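Long-range contacts in type III effector XopAI (Xanthomonas citri, PDB 6K93), which is a secreted bacterial effector with a mono-ADP-ribosyltransferase fold that probably binds arginine-containing peptides in that domain: residues A[173-178]-A[277-282]; A[222-227]-A[245-250]; A[259-264]-A[303-308]; A[266-271]-A[286-291]. One frame throughout, in Å; residues are numbered along the deposited sequence.

In the fold
Four contacts within the mono-ADP-ribosyltransferase fold illustrate how a five-stranded and a three-stranded sheet and the helices beside them are joined in one chain. Contact 1, closing the longest loop, ties the end of helix 165-174 to the loop before strand 285-288; contact 2 is nested inside that loop, whereas contacts 3 and 4 cross it. Contact 2 bridges edge strands of the two sheets, and contact 4 joins the sheets again through strands 262-268 and 285-288. Contact 3, about 21 Å from contact 4 between centres, is tied to contact 2 by backbone pairing of strands 218-224 and 262-268. Trp174 packs on Phe246, Ala248 and Leu287, so contacts 1, 2 and 4 hold sheets and helices together.

Contact 1: residues A[173-178]-A[277-282]; sequences AWTTDD and FSERPN
Arg280 reaches from the 277-282 loop to the turn after helix 165-174 and grips one acceptor, the carbonyl oxygen of Thr175, with two nitrogens. NH1 lies 2.7 Å from that O, almost in line with the C=O bond; NH2, 2.9 Å from it, comes in at a sharper angle to the C=O bond, tilted out of the carbonyl plane. The oxygen stays close to the guanidinium plane, so the group meets the carbonyl by its edge. A bend at chi3 (-53°) turns the arginine chain back to this position, and Glu283 binds its NE in a salt bridge.

The side chain of Thr175 supplies a second link. Its OG1 accepts a nearly straight hydrogen bond (172°) from the backbone N of Glu279 at 2.9 Å, and is also bonded to Gln172 O. Ser278 OG accepts a hydrogen bond from Arg280 N in an ST turn and sits 3.4 Å from Thr175 CB. Further out, Thr176 CG2 touches Glu279 CD at 3.5 Å; the glutamate oxygens are engaged by Arg142 and Gln172. Thr176 OG1 donates to Ala173 O and accepts from Asp178 N, the latter an ST turn.

The contact is thus an ST-turn loop packed on a helix C-terminus: it fastens helix 165-174 to the loop leading into strand 285-288, with helix 136-156 contributing Arg142 alongside and Trp174 reaching toward helix 194-209.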
loop_
_atom_site.group_PDB
_atom_site.type_symbol
_atom_site.label_atom_id
_atom_site.label_comp_id
_atom_site.label_asym_id
_atom_site.label_seq_id
_atom_site.Cartn_x
_atom_site.Cartn_y
_atom_site.Cartn_z
ATOM N N ALA A 173 0.049 6.927 6.194
ATOM C CA ALA A 173 1.053 7.464 5.277
ATOM C C ALA A 173 0.716 7.121 3.835
ATOM O O ALA A 173 0.972 7.918 2.923
ATOM C CB ALA A 173 2.445 6.922 5.641
ATOM N N TRP A 174 0.152 5.929 3.610
ATOM C CA TRP A 174 -0.263 5.550 2.271
ATOM C C TRP A 174 -1.235 6.571 1.687
ATOM O O TRP A 174 -1.213 6.838 0.485
ATOM C CB TRP A 174 -0.889 4.160 2.285
ATOM C CG TRP A 174 -1.639 3.898 1.030
ATOM C CD1 TRP A 174 -3.001 4.069 0.840
ATOM C CD2 TRP A 174 -1.113 3.550 -0.244
ATOM N NE1 TRP A 174 -3.334 3.803 -0.459
ATOM C CE2 TRP A 174 -2.190 3.488 -1.144
ATOM C CE3 TRP A 174 0.166 3.265 -0.706
ATOM C CZ2 TRP A 174 -2.022 3.152 -2.463
ATOM C CZ3 TRP A 174 0.332 2.924 -2.022
ATOM C CH2 TRP A 174 -0.744 2.856 -2.893
ATOM N N THR A 175 -2.101 7.148 2.512
ATOM C CA THR A 175 -3.094 8.087 2.019
ATOM C C THR A 175 -2.564 9.510 1.868
ATOM O O THR A 175 -3.335 10.418 1.540
ATOM C CB THR A 175 -4.336 8.089 2.923
ATOM O OG1 THR A 175 -4.069 8.666 4.211
ATOM C CG2 THR A 175 -4.862 6.664 3.110
ATOM N N THR A 176 -1.262 9.718 2.061
ATOM C CA THR A 176 -0.606 10.983 1.765
ATOM C C THR A 176 0.119 10.851 0.421
ATOM O O THR A 176 0.151 9.783 -0.197
ATOM C CB THR A 176 0.368 11.380 2.871
ATOM O OG1 THR A 176 1.569 10.584 2.770
ATOM C CG2 THR A 176 -0.259 11.224 4.252
ATOM N N ASP A 177 0.782 11.934 -0.003
ATOM C CA ASP A 177 1.556 11.906 -1.226
ATOM C C ASP A 177 2.752 10.963 -1.133
ATOM O O ASP A 177 3.365 10.668 -2.166
ATOM C CB ASP A 177 2.046 13.314 -1.544
ATOM C CG ASP A 177 0.907 14.257 -1.921
ATOM O OD1 ASP A 177 -0.131 13.762 -2.411
ATOM O OD2 ASP A 177 1.044 15.479 -1.707
ATOM N N ASP A 178 3.091 10.472 0.065
ATOM C CA ASP A 178 4.157 9.482 0.196
ATOM C C ASP A 178 3.893 8.206 -0.592
ATOM O O ASP A 178 4.816 7.420 -0.806
ATOM C CB ASP A 178 4.358 9.077 1.671
ATOM C CG ASP A 178 4.882 10.214 2.556
ATOM O OD1 ASP A 178 5.068 11.325 2.068
ATOM O OD2 ASP A 178 5.077 9.944 3.757
ATOM N N PHE A 277 -8.286 5.222 8.802
ATOM C CA PHE A 277 -6.895 5.607 9.001
ATOM C C PHE A 277 -6.466 6.721 8.076
ATOM O O PHE A 277 -5.417 7.315 8.292
ATOM C CB PHE A 277 -6.006 4.376 8.815
ATOM C CG PHE A 277 -6.559 3.187 9.498
ATOM C CD1 PHE A 277 -6.610 3.166 10.882
ATOM C CD2 PHE A 277 -7.089 2.135 8.789
ATOM C CE1 PHE A 277 -7.167 2.091 11.550
ATOM C CE2 PHE A 277 -7.630 1.049 9.439
ATOM C CZ PHE A 277 -7.689 1.029 10.813
ATOM N N SER A 278 -7.276 7.040 7.085
ATOM C CA SER A 278 -6.890 7.947 6.023
ATOM C C SER A 278 -6.866 9.390 6.502
ATOM O O SER A 278 -7.626 9.810 7.387
ATOM C CB SER A 278 -7.881 7.812 4.871
ATOM O OG SER A 278 -7.534 8.655 3.797
ATOM N N GLU A 279 -5.997 10.166 5.861
ATOM C CA GLU A 279 -5.973 11.611 6.006
ATOM C C GLU A 279 -7.064 12.309 5.226
ATOM O O GLU A 279 -7.233 13.518 5.398
ATOM C CB GLU A 279 -4.618 12.161 5.549
ATOM C CG GLU A 279 -3.552 11.755 6.475
ATOM C CD GLU A 279 -2.407 12.744 6.559
ATOM O OE1 GLU A 279 -2.347 13.693 5.746
ATOM O OE2 GLU A 279 -1.594 12.513 7.443
ATOM N N ARG A 280 -7.785 11.592 4.374
ATOM C CA ARG A 280 -8.952 12.129 3.675
ATOM C C ARG A 280 -10.167 11.355 4.185
ATOM O O ARG A 280 -10.585 10.366 3.573
ATOM C CB ARG A 280 -8.766 12.047 2.162
ATOM C CG ARG A 280 -7.932 13.243 1.656
ATOM C CD ARG A 280 -7.731 13.225 0.150
ATOM N NE ARG A 280 -7.177 11.946 -0.282
ATOM C CZ ARG A 280 -5.976 11.497 0.063
ATOM N NH1 ARG A 280 -5.183 12.244 0.820
ATOM N NH2 ARG A 280 -5.561 10.314 -0.361
ATOM N N PRO A 281 -10.738 11.765 5.325
ATOM C CA PRO A 281 -11.821 10.957 5.926
ATOM C C PRO A 281 -13.101 10.925 5.101
ATOM O O PRO A 281 -13.953 10.062 5.351
ATOM C CB PRO A 281 -12.050 11.628 7.292
ATOM C CG PRO A 281 -10.742 12.316 7.606
ATOM C CD PRO A 281 -10.230 12.788 6.257
ATOM N N ASN A 282 -13.265 11.818 4.117
ATOM C CA ASN A 282 -14.442 11.743 3.263
ATOM C C ASN A 282 -14.323 10.669 2.187
ATOM O O ASN A 282 -15.307 10.418 1.483
ATOM C CB ASN A 282 -14.710 13.092 2.607
ATOM C CG ASN A 282 -15.537 14.001 3.479
ATOM O OD1 ASN A 282 -16.360 13.539 4.269
ATOM N ND2 ASN A 282 -15.319 15.302 3.349
#

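Contact 2: residues A[222-227]-A[245-250]; sequences TGEDQL and RFFAAS
Glu224 and Arg245 are brought together by chains that reach from opposite directions. Beyond CG the glutamate is extended (chi2 -170°), whereas the arginine bends at chi3 (-50°) to present the NH1/NH2 end of its guanidinium. The outcome is a bidentate salt bridge: Arg245 NH2 to Glu224 OE2 at 2.5 Å, a very short bond, and NH1 to OE1 at 3.0 Å. The pairing is not coplanar, since the carboxylate and guanidinium planes are 45° apart; OE2 lies in the guanidinium plane, while OE1 is tilted out of it.

Gln226 steadies the carboxylate from its own side of the contact. Its NE2 donates to Glu224 OE1 at 2.9 Å, nearly in the amide plane, so that OE1 accepts from both Gln226 and Arg245. A water carries Gln226 NE2 on to Arg245 NH1, weakly on the arginine side. Another water donates to Glu224 OE2 and to Ala248 O, extending the polar network to strand 247-250 of the other sheet.

At the other end, Thr222 OG1 donates to Ala248 O at 2.7 Å. The threonine crosses the Phe247 ring obliquely, OG1 coming within 3.4 Å of Phe247 CZ, and the same oxygen lies 3.2 Å from Ala249 CB.

Strand 218-224 is an edge strand of the five-stranded sheet and strand 247-250 an edge of the three-stranded one, so the salt bridge and the hydroxyl-carbonyl bond join two sheets through side chains. Trp264 of strand 262-268 meets the Phe247 ring edge-to-face, and Phe246 packs on helix 194-209.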
loop_
_atom_site.group_PDB
_atom_site.type_symbol
_atom_site.label_atom_id
_atom_site.label_comp_id
_atom_site.label_asym_id
_atom_site.label_seq_id
_atom_site.Cartn_x
_atom_site.Cartn_y
_atom_site.Cartn_z
ATOM N N THR A 222 -11.794 1.814 -9.442
ATOM C CA THR A 222 -10.495 2.429 -9.621
ATOM C C THR A 222 -10.405 3.074 -10.993
ATOM O O THR A 222 -10.932 2.561 -11.978
ATOM C CB THR A 222 -9.378 1.366 -9.519
ATOM O OG1 THR A 222 -9.501 0.639 -8.308
ATOM C CG2 THR A 222 -7.975 1.995 -9.608
ATOM N N GLY A 223 -9.681 4.182 -11.051
ATOM C CA GLY A 223 -9.290 4.773 -12.315
ATOM C C GLY A 223 -7.841 5.206 -12.244
ATOM O O GLY A 223 -7.461 5.838 -11.255
ATOM N N GLU A 224 -7.056 4.923 -13.296
ATOM C CA GLU A 224 -5.657 5.332 -13.360
ATOM C C GLU A 224 -5.331 5.706 -14.792
ATOM O O GLU A 224 -5.965 5.217 -15.722
ATOM C CB GLU A 224 -4.713 4.210 -12.889
ATOM C CG GLU A 224 -4.841 3.800 -11.445
ATOM C CD GLU A 224 -3.760 2.886 -11.009
ATOM O OE1 GLU A 224 -2.595 3.088 -11.435
ATOM O OE2 GLU A 224 -4.022 1.982 -10.180
ATOM N N ASP A 225 -4.319 6.536 -14.968
ATOM C CA ASP A 225 -3.913 6.901 -16.330
ATOM C C ASP A 225 -2.706 6.057 -16.743
ATOM O O ASP A 225 -1.571 6.523 -16.817
ATOM C CB ASP A 225 -3.594 8.378 -16.455
ATOM C CG ASP A 225 -4.817 9.241 -16.610
ATOM O OD1 ASP A 225 -5.865 8.820 -17.241
ATOM O OD2 ASP A 225 -4.743 10.361 -16.130
ATOM N N GLN A 226 -2.974 4.811 -17.064
ATOM C CA GLN A 226 -1.984 3.855 -17.537
ATOM C C GLN A 226 -2.141 3.646 -19.039
ATOM O O GLN A 226 -3.216 3.861 -19.610
ATOM C CB GLN A 226 -2.106 2.506 -16.812
ATOM C CG GLN A 226 -2.004 2.557 -15.292
ATOM C CD GLN A 226 -0.596 2.881 -14.768
ATOM O OE1 GLN A 226 0.365 3.036 -15.526
ATOM N NE2 GLN A 226 -0.487 3.012 -13.439
ATOM N N LEU A 227 -1.056 3.227 -19.671
ATOM C CA LEU A 227 -1.030 3.009 -21.104
ATOM C C LEU A 227 -1.589 1.637 -21.458
ATOM O O LEU A 227 -1.625 0.726 -20.619
ATOM C CB LEU A 227 0.398 3.135 -21.597
ATOM C CG LEU A 227 0.961 4.563 -21.568
ATOM C CD1 LEU A 227 2.471 4.489 -21.553
ATOM C CD2 LEU A 227 0.445 5.311 -22.774
ATOM N N ARG A 245 1.397 -4.630 -7.285
ATOM C CA ARG A 245 1.189 -3.274 -6.803
ATOM C C ARG A 245 0.353 -3.251 -5.534
ATOM O O ARG A 245 -0.396 -4.189 -5.231
ATOM C CB ARG A 245 0.507 -2.408 -7.884
ATOM C CG ARG A 245 1.310 -2.391 -9.177
ATOM C CD ARG A 245 1.104 -1.049 -10.001
ATOM N NE ARG A 245 -0.255 -0.811 -10.128
ATOM C CZ ARG A 245 -0.962 0.334 -10.093
ATOM N NH1 ARG A 245 -0.473 1.591 -9.995
ATOM N NH2 ARG A 245 -2.247 0.216 -10.181
ATOM N N PHE A 246 0.488 -2.147 -4.797
ATOM C CA PHE A 246 -0.534 -1.693 -3.859
ATOM C C PHE A 246 -1.663 -1.112 -4.693
ATOM O O PHE A 246 -1.556 -0.015 -5.243
ATOM C CB PHE A 246 0.024 -0.671 -2.884
ATOM C CG PHE A 246 1.025 -1.259 -1.952
ATOM C CD1 PHE A 246 2.332 -1.367 -2.336
ATOM C CD2 PHE A 246 0.649 -1.733 -0.703
ATOM C CE1 PHE A 246 3.275 -1.942 -1.498
ATOM C CE2 PHE A 246 1.574 -2.312 0.116
ATOM C CZ PHE A 246 2.891 -2.409 -0.284
ATOM N N PHE A 247 -2.752 -1.855 -4.811
ATOM C CA PHE A 247 -3.844 -1.495 -5.703
ATOM C C PHE A 247 -4.975 -0.866 -4.899
ATOM O O PHE A 247 -5.537 -1.498 -3.993
ATOM C CB PHE A 247 -4.368 -2.727 -6.425
ATOM C CG PHE A 247 -5.464 -2.439 -7.418
ATOM C CD1 PHE A 247 -5.229 -1.619 -8.522
ATOM C CD2 PHE A 247 -6.712 -3.009 -7.255
ATOM C CE1 PHE A 247 -6.250 -1.380 -9.442
ATOM C CE2 PHE A 247 -7.717 -2.761 -8.171
ATOM C CZ PHE A 247 -7.490 -1.957 -9.257
ATOM N N ALA A 248 -5.254 0.393 -5.174
ATOM C CA ALA A 248 -6.274 1.132 -4.452
ATOM C C ALA A 248 -7.561 1.244 -5.249
ATOM O O ALA A 248 -7.571 1.303 -6.482
ATOM C CB ALA A 248 -5.790 2.534 -4.097
ATOM N N ALA A 249 -8.657 1.270 -4.513
ATOM C CA ALA A 249 -9.987 1.405 -5.079
ATOM C C ALA A 249 -10.869 2.164 -4.108
ATOM O O ALA A 249 -10.489 2.449 -2.989
ATOM C CB ALA A 249 -10.575 0.026 -5.397
ATOM N N SER A 250 -12.075 2.491 -4.552
ATOM C CA SER A 250 -13.061 3.197 -3.747
ATOM C C SER A 250 -14.339 2.364 -3.656
ATOM O O SER A 250 -14.758 1.742 -4.635
ATOM C CB SER A 250 -13.332 4.567 -4.356
ATOM O OG SER A 250 -14.383 5.239 -3.703
HETATM O O HOH W 1 -4.954 2.030 -7.650
HETATM O O HOH W 2 1.883 3.123 -11.367
#

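Contact 3: residues A[259-264]-A[303-308]; sequences GMAVEW and ETHPRL
His305 and Gly259 make the straightest bond of this contact: ND1 donates to the Gly259 carbonyl oxygen at 2.8 Å with an angle of 176°. The acceptor lies in the imidazole plane, although the nitrogen stands above the plane of the carbonyl. This bond indicates that ND1 carries a proton, and it helps fix the rotation of the ring. One ring face then receives the backbone of Ala261, whose CA sits 3.5 Å from the ring centroid, almost on the ring normal, in a CH-pi contact; Ala261 CB rests near CE1 and NE2.

Ala261 has its own polar atoms provided for. Its N is bound by Asp225 OD1, while its carbonyl oxygen receives two weak bonds, from Arg307 N at 2.9 Å and from Leu308 N at 3.4 Å. The return bond is stronger: Glu263 N donates to Leu308 O at 3.0 Å, in the carbonyl plane. The parallel bridge of Val262 with Leu308 rests on this bond and the weak one from Leu308 N; a CA-H...O contact from Val262 CA to Leu308 O, at 3.3 Å, adds to it. Val262 O is bonded by Glu224 N of the adjoining strand.

Pro306, preceded by a cis peptide bond, brings its CA within 3.4 Å of Met260 O, a further CA-H...O contact. Its ring lies against the extended side chain of Glu263, with CG 3.5 Å from OE1. Asn302 satisfies both neighbours, its ND2 bonding Pro306 O and its O accepting from Arg307 NE.

Here the parallel pairing of strands 262-268 and 308-315 begins. Val262 and Leu308 share a face covered by Val231 of helix 228-234, while strand 218-224 adjoins along the other edge of strand 262-268.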
loop_
_atom_site.group_PDB
_atom_site.type_symbol
_atom_site.label_atom_id
_atom_site.label_comp_id
_atom_site.label_asym_id
_atom_site.label_seq_id
_atom_site.Cartn_x
_atom_site.Cartn_y
_atom_site.Cartn_z
ATOM N N GLY A 259 -12.004 11.879 -16.548
ATOM C CA GLY A 259 -12.322 10.535 -17.001
ATOM C C GLY A 259 -11.027 9.821 -17.276
ATOM O O GLY A 259 -10.251 10.260 -18.124
ATOM N N MET A 260 -10.786 8.731 -16.565
ATOM C CA MET A 260 -9.483 8.097 -16.565
ATOM C C MET A 260 -9.301 7.145 -17.748
ATOM O O MET A 260 -10.261 6.563 -18.279
ATOM C CB MET A 260 -9.286 7.356 -15.245
ATOM C CG MET A 260 -9.466 8.249 -14.022
ATOM S SD MET A 260 -8.285 9.620 -14.037
ATOM C CE MET A 260 -6.799 8.664 -13.943
ATOM N N ALA A 261 -8.021 6.970 -18.150
ATOM C CA ALA A 261 -7.708 6.147 -19.313
ATOM C C ALA A 261 -7.984 4.661 -19.081
ATOM O O ALA A 261 -8.285 3.932 -20.029
ATOM C CB ALA A 261 -6.260 6.338 -19.711
ATOM N N VAL A 262 -7.852 4.190 -17.848
ATOM C CA VAL A 262 -8.109 2.813 -17.466
ATOM C C VAL A 262 -9.016 2.841 -16.245
ATOM O O VAL A 262 -8.757 3.577 -15.288
ATOM C CB VAL A 262 -6.821 2.052 -17.135
ATOM C CG1 VAL A 262 -7.137 0.604 -16.790
ATOM C CG2 VAL A 262 -5.870 2.088 -18.320
ATOM N N GLU A 263 -10.077 2.069 -16.286
ATOM C CA GLU A 263 -10.957 1.908 -15.138
ATOM C C GLU A 263 -11.011 0.445 -14.757
ATOM O O GLU A 263 -10.839 -0.434 -15.601
ATOM C CB GLU A 263 -12.376 2.390 -15.407
ATOM C CG GLU A 263 -12.460 3.888 -15.562
ATOM C CD GLU A 263 -13.838 4.379 -15.983
ATOM O OE1 GLU A 263 -14.755 3.554 -16.232
ATOM O OE2 GLU A 263 -14.010 5.616 -16.052
ATOM N N TRP A 264 -11.283 0.185 -13.478
ATOM C CA TRP A 264 -11.521 -1.166 -13.022
ATOM C C TRP A 264 -12.804 -1.237 -12.207
ATOM O O TRP A 264 -13.123 -0.320 -11.452
ATOM C CB TRP A 264 -10.441 -1.690 -12.092
ATOM C CG TRP A 264 -9.051 -1.936 -12.521
ATOM C CD1 TRP A 264 -8.460 -3.154 -12.568
ATOM C CD2 TRP A 264 -8.016 -0.971 -12.794
ATOM N NE1 TRP A 264 -7.126 -3.029 -12.886
ATOM C CE2 TRP A 264 -6.831 -1.701 -13.035
ATOM C CE3 TRP A 264 -7.973 0.424 -12.869
ATOM C CZ2 TRP A 264 -5.613 -1.084 -13.344
ATOM C CZ3 TRP A 264 -6.769 1.037 -13.202
ATOM C CH2 TRP A 264 -5.608 0.287 -13.423
ATOM N N GLU A 303 -12.880 3.525 -27.831
ATOM C CA GLU A 303 -12.040 4.431 -28.604
ATOM C C GLU A 303 -11.642 5.666 -27.805
ATOM O O GLU A 303 -10.640 6.317 -28.133
ATOM C CB GLU A 303 -12.786 4.882 -29.858
ATOM C CG GLU A 303 -13.329 3.754 -30.681
ATOM C CD GLU A 303 -12.394 3.405 -31.807
ATOM O OE1 GLU A 303 -11.173 3.403 -31.571
ATOM O OE2 GLU A 303 -12.866 3.157 -32.936
ATOM N N THR A 304 -12.457 6.042 -26.822
ATOM C CA THR A 304 -12.235 7.177 -25.940
ATOM C C THR A 304 -12.233 6.642 -24.509
ATOM O O THR A 304 -12.463 5.450 -24.270
ATOM C CB THR A 304 -13.297 8.260 -26.164
ATOM O OG1 THR A 304 -14.601 7.757 -25.818
ATOM C CG2 THR A 304 -13.280 8.715 -27.634
ATOM N N HIS A 305 -11.930 7.511 -23.553
ATOM C CA HIS A 305 -11.770 7.042 -22.179
ATOM C C HIS A 305 -13.085 6.483 -21.644
ATOM O O HIS A 305 -14.152 7.058 -21.904
ATOM C CB HIS A 305 -11.282 8.179 -21.283
ATOM C CG HIS A 305 -9.816 8.473 -21.432
ATOM N ND1 HIS A 305 -9.119 9.227 -20.522
ATOM C CD2 HIS A 305 -8.930 8.133 -22.406
ATOM C CE1 HIS A 305 -7.858 9.334 -20.915
ATOM N NE2 HIS A 305 -7.723 8.684 -22.062
ATOM N N PRO A 306 -13.047 5.377 -20.880
ATOM C CA PRO A 306 -11.824 4.617 -20.581
ATOM C C PRO A 306 -11.396 3.758 -21.761
ATOM O O PRO A 306 -12.212 2.985 -22.277
ATOM C CB PRO A 306 -12.236 3.754 -19.376
ATOM C CG PRO A 306 -13.701 3.527 -19.590
ATOM C CD PRO A 306 -14.242 4.748 -20.285
ATOM N N ARG A 307 -10.144 3.896 -22.207
ATOM C CA ARG A 307 -9.692 3.066 -23.321
ATOM C C ARG A 307 -9.777 1.590 -22.968
ATOM O O ARG A 307 -10.036 0.753 -23.841
ATOM C CB ARG A 307 -8.263 3.428 -23.714
ATOM C CG ARG A 307 -8.063 4.859 -24.212
ATOM C CD ARG A 307 -8.997 5.219 -25.362
ATOM N NE ARG A 307 -8.889 4.310 -26.506
ATOM C CZ ARG A 307 -7.925 4.358 -27.414
ATOM N NH1 ARG A 307 -6.966 5.269 -27.333
ATOM N NH2 ARG A 307 -7.921 3.485 -28.410
ATOM N N LEU A 308 -9.578 1.263 -21.696
ATOM C CA LEU A 308 -9.654 -0.094 -21.192
ATOM C C LEU A 308 -10.423 -0.073 -19.883
ATOM O O LEU A 308 -10.161 0.759 -19.005
ATOM C CB LEU A 308 -8.282 -0.699 -20.970
ATOM C CG LEU A 308 -7.581 -0.798 -22.333
ATOM C CD1 LEU A 308 -6.070 -0.707 -22.190
ATOM C CD2 LEU A 308 -8.035 -2.061 -23.073
#

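Contact 4: residues A[266-271]-A[286-291]; sequences SNSTTG and VLFPPG
Phe288 and Gly271 form the apolar heart of this contact, which contains no direct hydrogen bond between its segments. The Phe288 ring brings CE2 to 3.5 Å from Gly271 CA, and its CZ atom lies 3.8 Å from Ser268 CB, which approaches in the plane of the ring at its edge. The ring thus packs against both Ser268 and the turn at Gly271. Val286 supplies the other hydrophobic surface: with CG1 anti to the backbone N (chi1 171°), this methyl reaches Gly271 C at 3.6 Å. Gly271 CA is close to this CG1 as well as to Phe288 CE2, so the backbone itself packs on the two side chains.

The polar bonds lie mostly around the turn. Ser268 OG, near CE2 and CZ of Phe288, has one partner outside the segments, Tyr216 O, and one within its own turn, Gly271 N, which gives it a weak bond at 3.0 Å. Thr269 and Thr270 are tied to Gln314 at the C-terminal strand.

Solvent contributes one bridge. A water donates to Leu287 O at 2.6 Å and, more weakly, to Thr270 O, connecting the two backbones where they do not pair directly.

This is sheet-to-sheet packing within the mono-ADP-ribosyltransferase fold: the end of strand 262-268 and its following turn lie against strand 285-288, the central strand of the three-stranded sheet. Val220 of strand 218-224 touches both Val286 and Phe288, Phe294 meets Phe288 edge-to-face, and Leu287 points from the other side of its strand onto helix 194-209.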
loop_
_atom_site.group_PDB
_atom_site.type_symbol
_atom_site.label_atom_id
_atom_site.label_comp_id
_atom_site.label_asym_id
_atom_site.label_seq_id
_atom_site.Cartn_x
_atom_site.Cartn_y
_atom_site.Cartn_z
ATOM N N SER A 266 -13.602 -4.095 -9.502
ATOM C CA SER A 266 -13.008 -5.263 -8.857
ATOM C C SER A 266 -13.892 -5.763 -7.725
ATOM O O SER A 266 -14.252 -5.004 -6.811
ATOM C CB SER A 266 -11.627 -4.963 -8.282
ATOM O OG SER A 266 -10.749 -4.356 -9.226
ATOM N N ASN A 267 -14.210 -7.051 -7.764
ATOM C CA ASN A 267 -14.967 -7.643 -6.674
ATOM C C ASN A 267 -14.024 -7.979 -5.544
ATOM O O ASN A 267 -13.120 -8.794 -5.707
ATOM C CB ASN A 267 -15.719 -8.879 -7.153
ATOM C CG ASN A 267 -16.835 -8.524 -8.088
ATOM O OD1 ASN A 267 -17.754 -7.797 -7.718
ATOM N ND2 ASN A 267 -16.740 -8.991 -9.319
ATOM N N SER A 268 -14.233 -7.335 -4.412
ATOM C CA SER A 268 -13.407 -7.535 -3.236
ATOM C C SER A 268 -14.029 -8.571 -2.323
ATOM O O SER A 268 -15.253 -8.612 -2.153
ATOM C CB SER A 268 -13.257 -6.218 -2.476
ATOM O OG SER A 268 -12.557 -6.382 -1.272
ATOM N N THR A 269 -13.180 -9.427 -1.771
ATOM C CA THR A 269 -13.556 -10.304 -0.674
ATOM C C THR A 269 -12.853 -9.964 0.624
ATOM O O THR A 269 -13.486 -10.029 1.695
ATOM C CB THR A 269 -13.258 -11.766 -1.024
ATOM O OG1 THR A 269 -11.910 -11.916 -1.458
ATOM C CG2 THR A 269 -14.174 -12.198 -2.094
ATOM N N THR A 270 -11.545 -9.654 0.548
ATOM C CA THR A 270 -10.770 -9.292 1.725
ATOM C C THR A 270 -10.042 -7.966 1.570
ATOM O O THR A 270 -9.218 -7.626 2.429
ATOM C CB THR A 270 -9.752 -10.384 2.069
ATOM O OG1 THR A 270 -8.731 -10.428 1.074
ATOM C CG2 THR A 270 -10.421 -11.735 2.197
ATOM N N GLY A 271 -10.278 -7.217 0.491
ATOM C CA GLY A 271 -9.711 -5.890 0.385
ATOM C C GLY A 271 -10.096 -5.093 1.616
ATOM O O GLY A 271 -11.244 -5.135 2.061
ATOM N N VAL A 286 -10.359 1.334 -0.347
ATOM C CA VAL A 286 -10.068 -0.077 -0.118
ATOM C C VAL A 286 -8.713 -0.351 -0.755
ATOM O O VAL A 286 -8.478 0.059 -1.891
ATOM C CB VAL A 286 -11.141 -1.001 -0.726
ATOM C CG1 VAL A 286 -10.749 -2.444 -0.691
ATOM C CG2 VAL A 286 -12.477 -0.772 0.020
ATOM N N LEU A 287 -7.811 -1.002 -0.023
ATOM C CA LEU A 287 -6.434 -1.178 -0.467
ATOM C C LEU A 287 -6.094 -2.652 -0.465
ATOM O O LEU A 287 -6.333 -3.348 0.530
ATOM C CB LEU A 287 -5.483 -0.392 0.422
ATOM C CG LEU A 287 -4.047 -0.404 -0.063
ATOM C CD1 LEU A 287 -3.887 0.230 -1.420
ATOM C CD2 LEU A 287 -3.161 0.289 0.947
ATOM N N PHE A 288 -5.568 -3.119 -1.586
ATOM C CA PHE A 288 -5.094 -4.497 -1.717
ATOM C C PHE A 288 -3.572 -4.538 -1.727
ATOM O O PHE A 288 -2.941 -3.701 -2.394
ATOM C CB PHE A 288 -5.597 -5.150 -3.014
ATOM C CG PHE A 288 -7.097 -5.158 -3.207
ATOM C CD1 PHE A 288 -7.711 -4.111 -3.846
ATOM C CD2 PHE A 288 -7.843 -6.261 -2.838
ATOM C CE1 PHE A 288 -9.077 -4.137 -4.091
ATOM C CE2 PHE A 288 -9.203 -6.279 -3.076
ATOM C CZ PHE A 288 -9.803 -5.229 -3.701
ATOM N N PRO A 289 -2.960 -5.499 -1.050
ATOM C CA PRO A 289 -1.503 -5.564 -1.030
ATOM C C PRO A 289 -0.953 -6.271 -2.253
ATOM O O PRO A 289 -1.658 -7.078 -2.888
ATOM C CB PRO A 289 -1.210 -6.383 0.231
ATOM C CG PRO A 289 -2.396 -7.283 0.361
ATOM C CD PRO A 289 -3.588 -6.474 -0.131
ATOM N N PRO A 290 0.317 -6.035 -2.591
ATOM C CA PRO A 290 1.004 -6.938 -3.521
ATOM C C PRO A 290 0.769 -8.374 -3.099
ATOM O O PRO A 290 0.741 -8.685 -1.910
ATOM C CB PRO A 290 2.474 -6.523 -3.394
ATOM C CG PRO A 290 2.402 -5.051 -2.977
ATOM C CD PRO A 290 1.228 -5.000 -2.046
ATOM N N GLY A 291 0.586 -9.241 -4.083
ATOM C CA GLY A 291 0.269 -10.622 -3.845
ATOM C C GLY A 291 -1.197 -10.964 -3.987
ATOM O O GLY A 291 -1.536 -12.153 -4.081
HETATM O O HOH W 3 -6.499 -5.660 1.805
#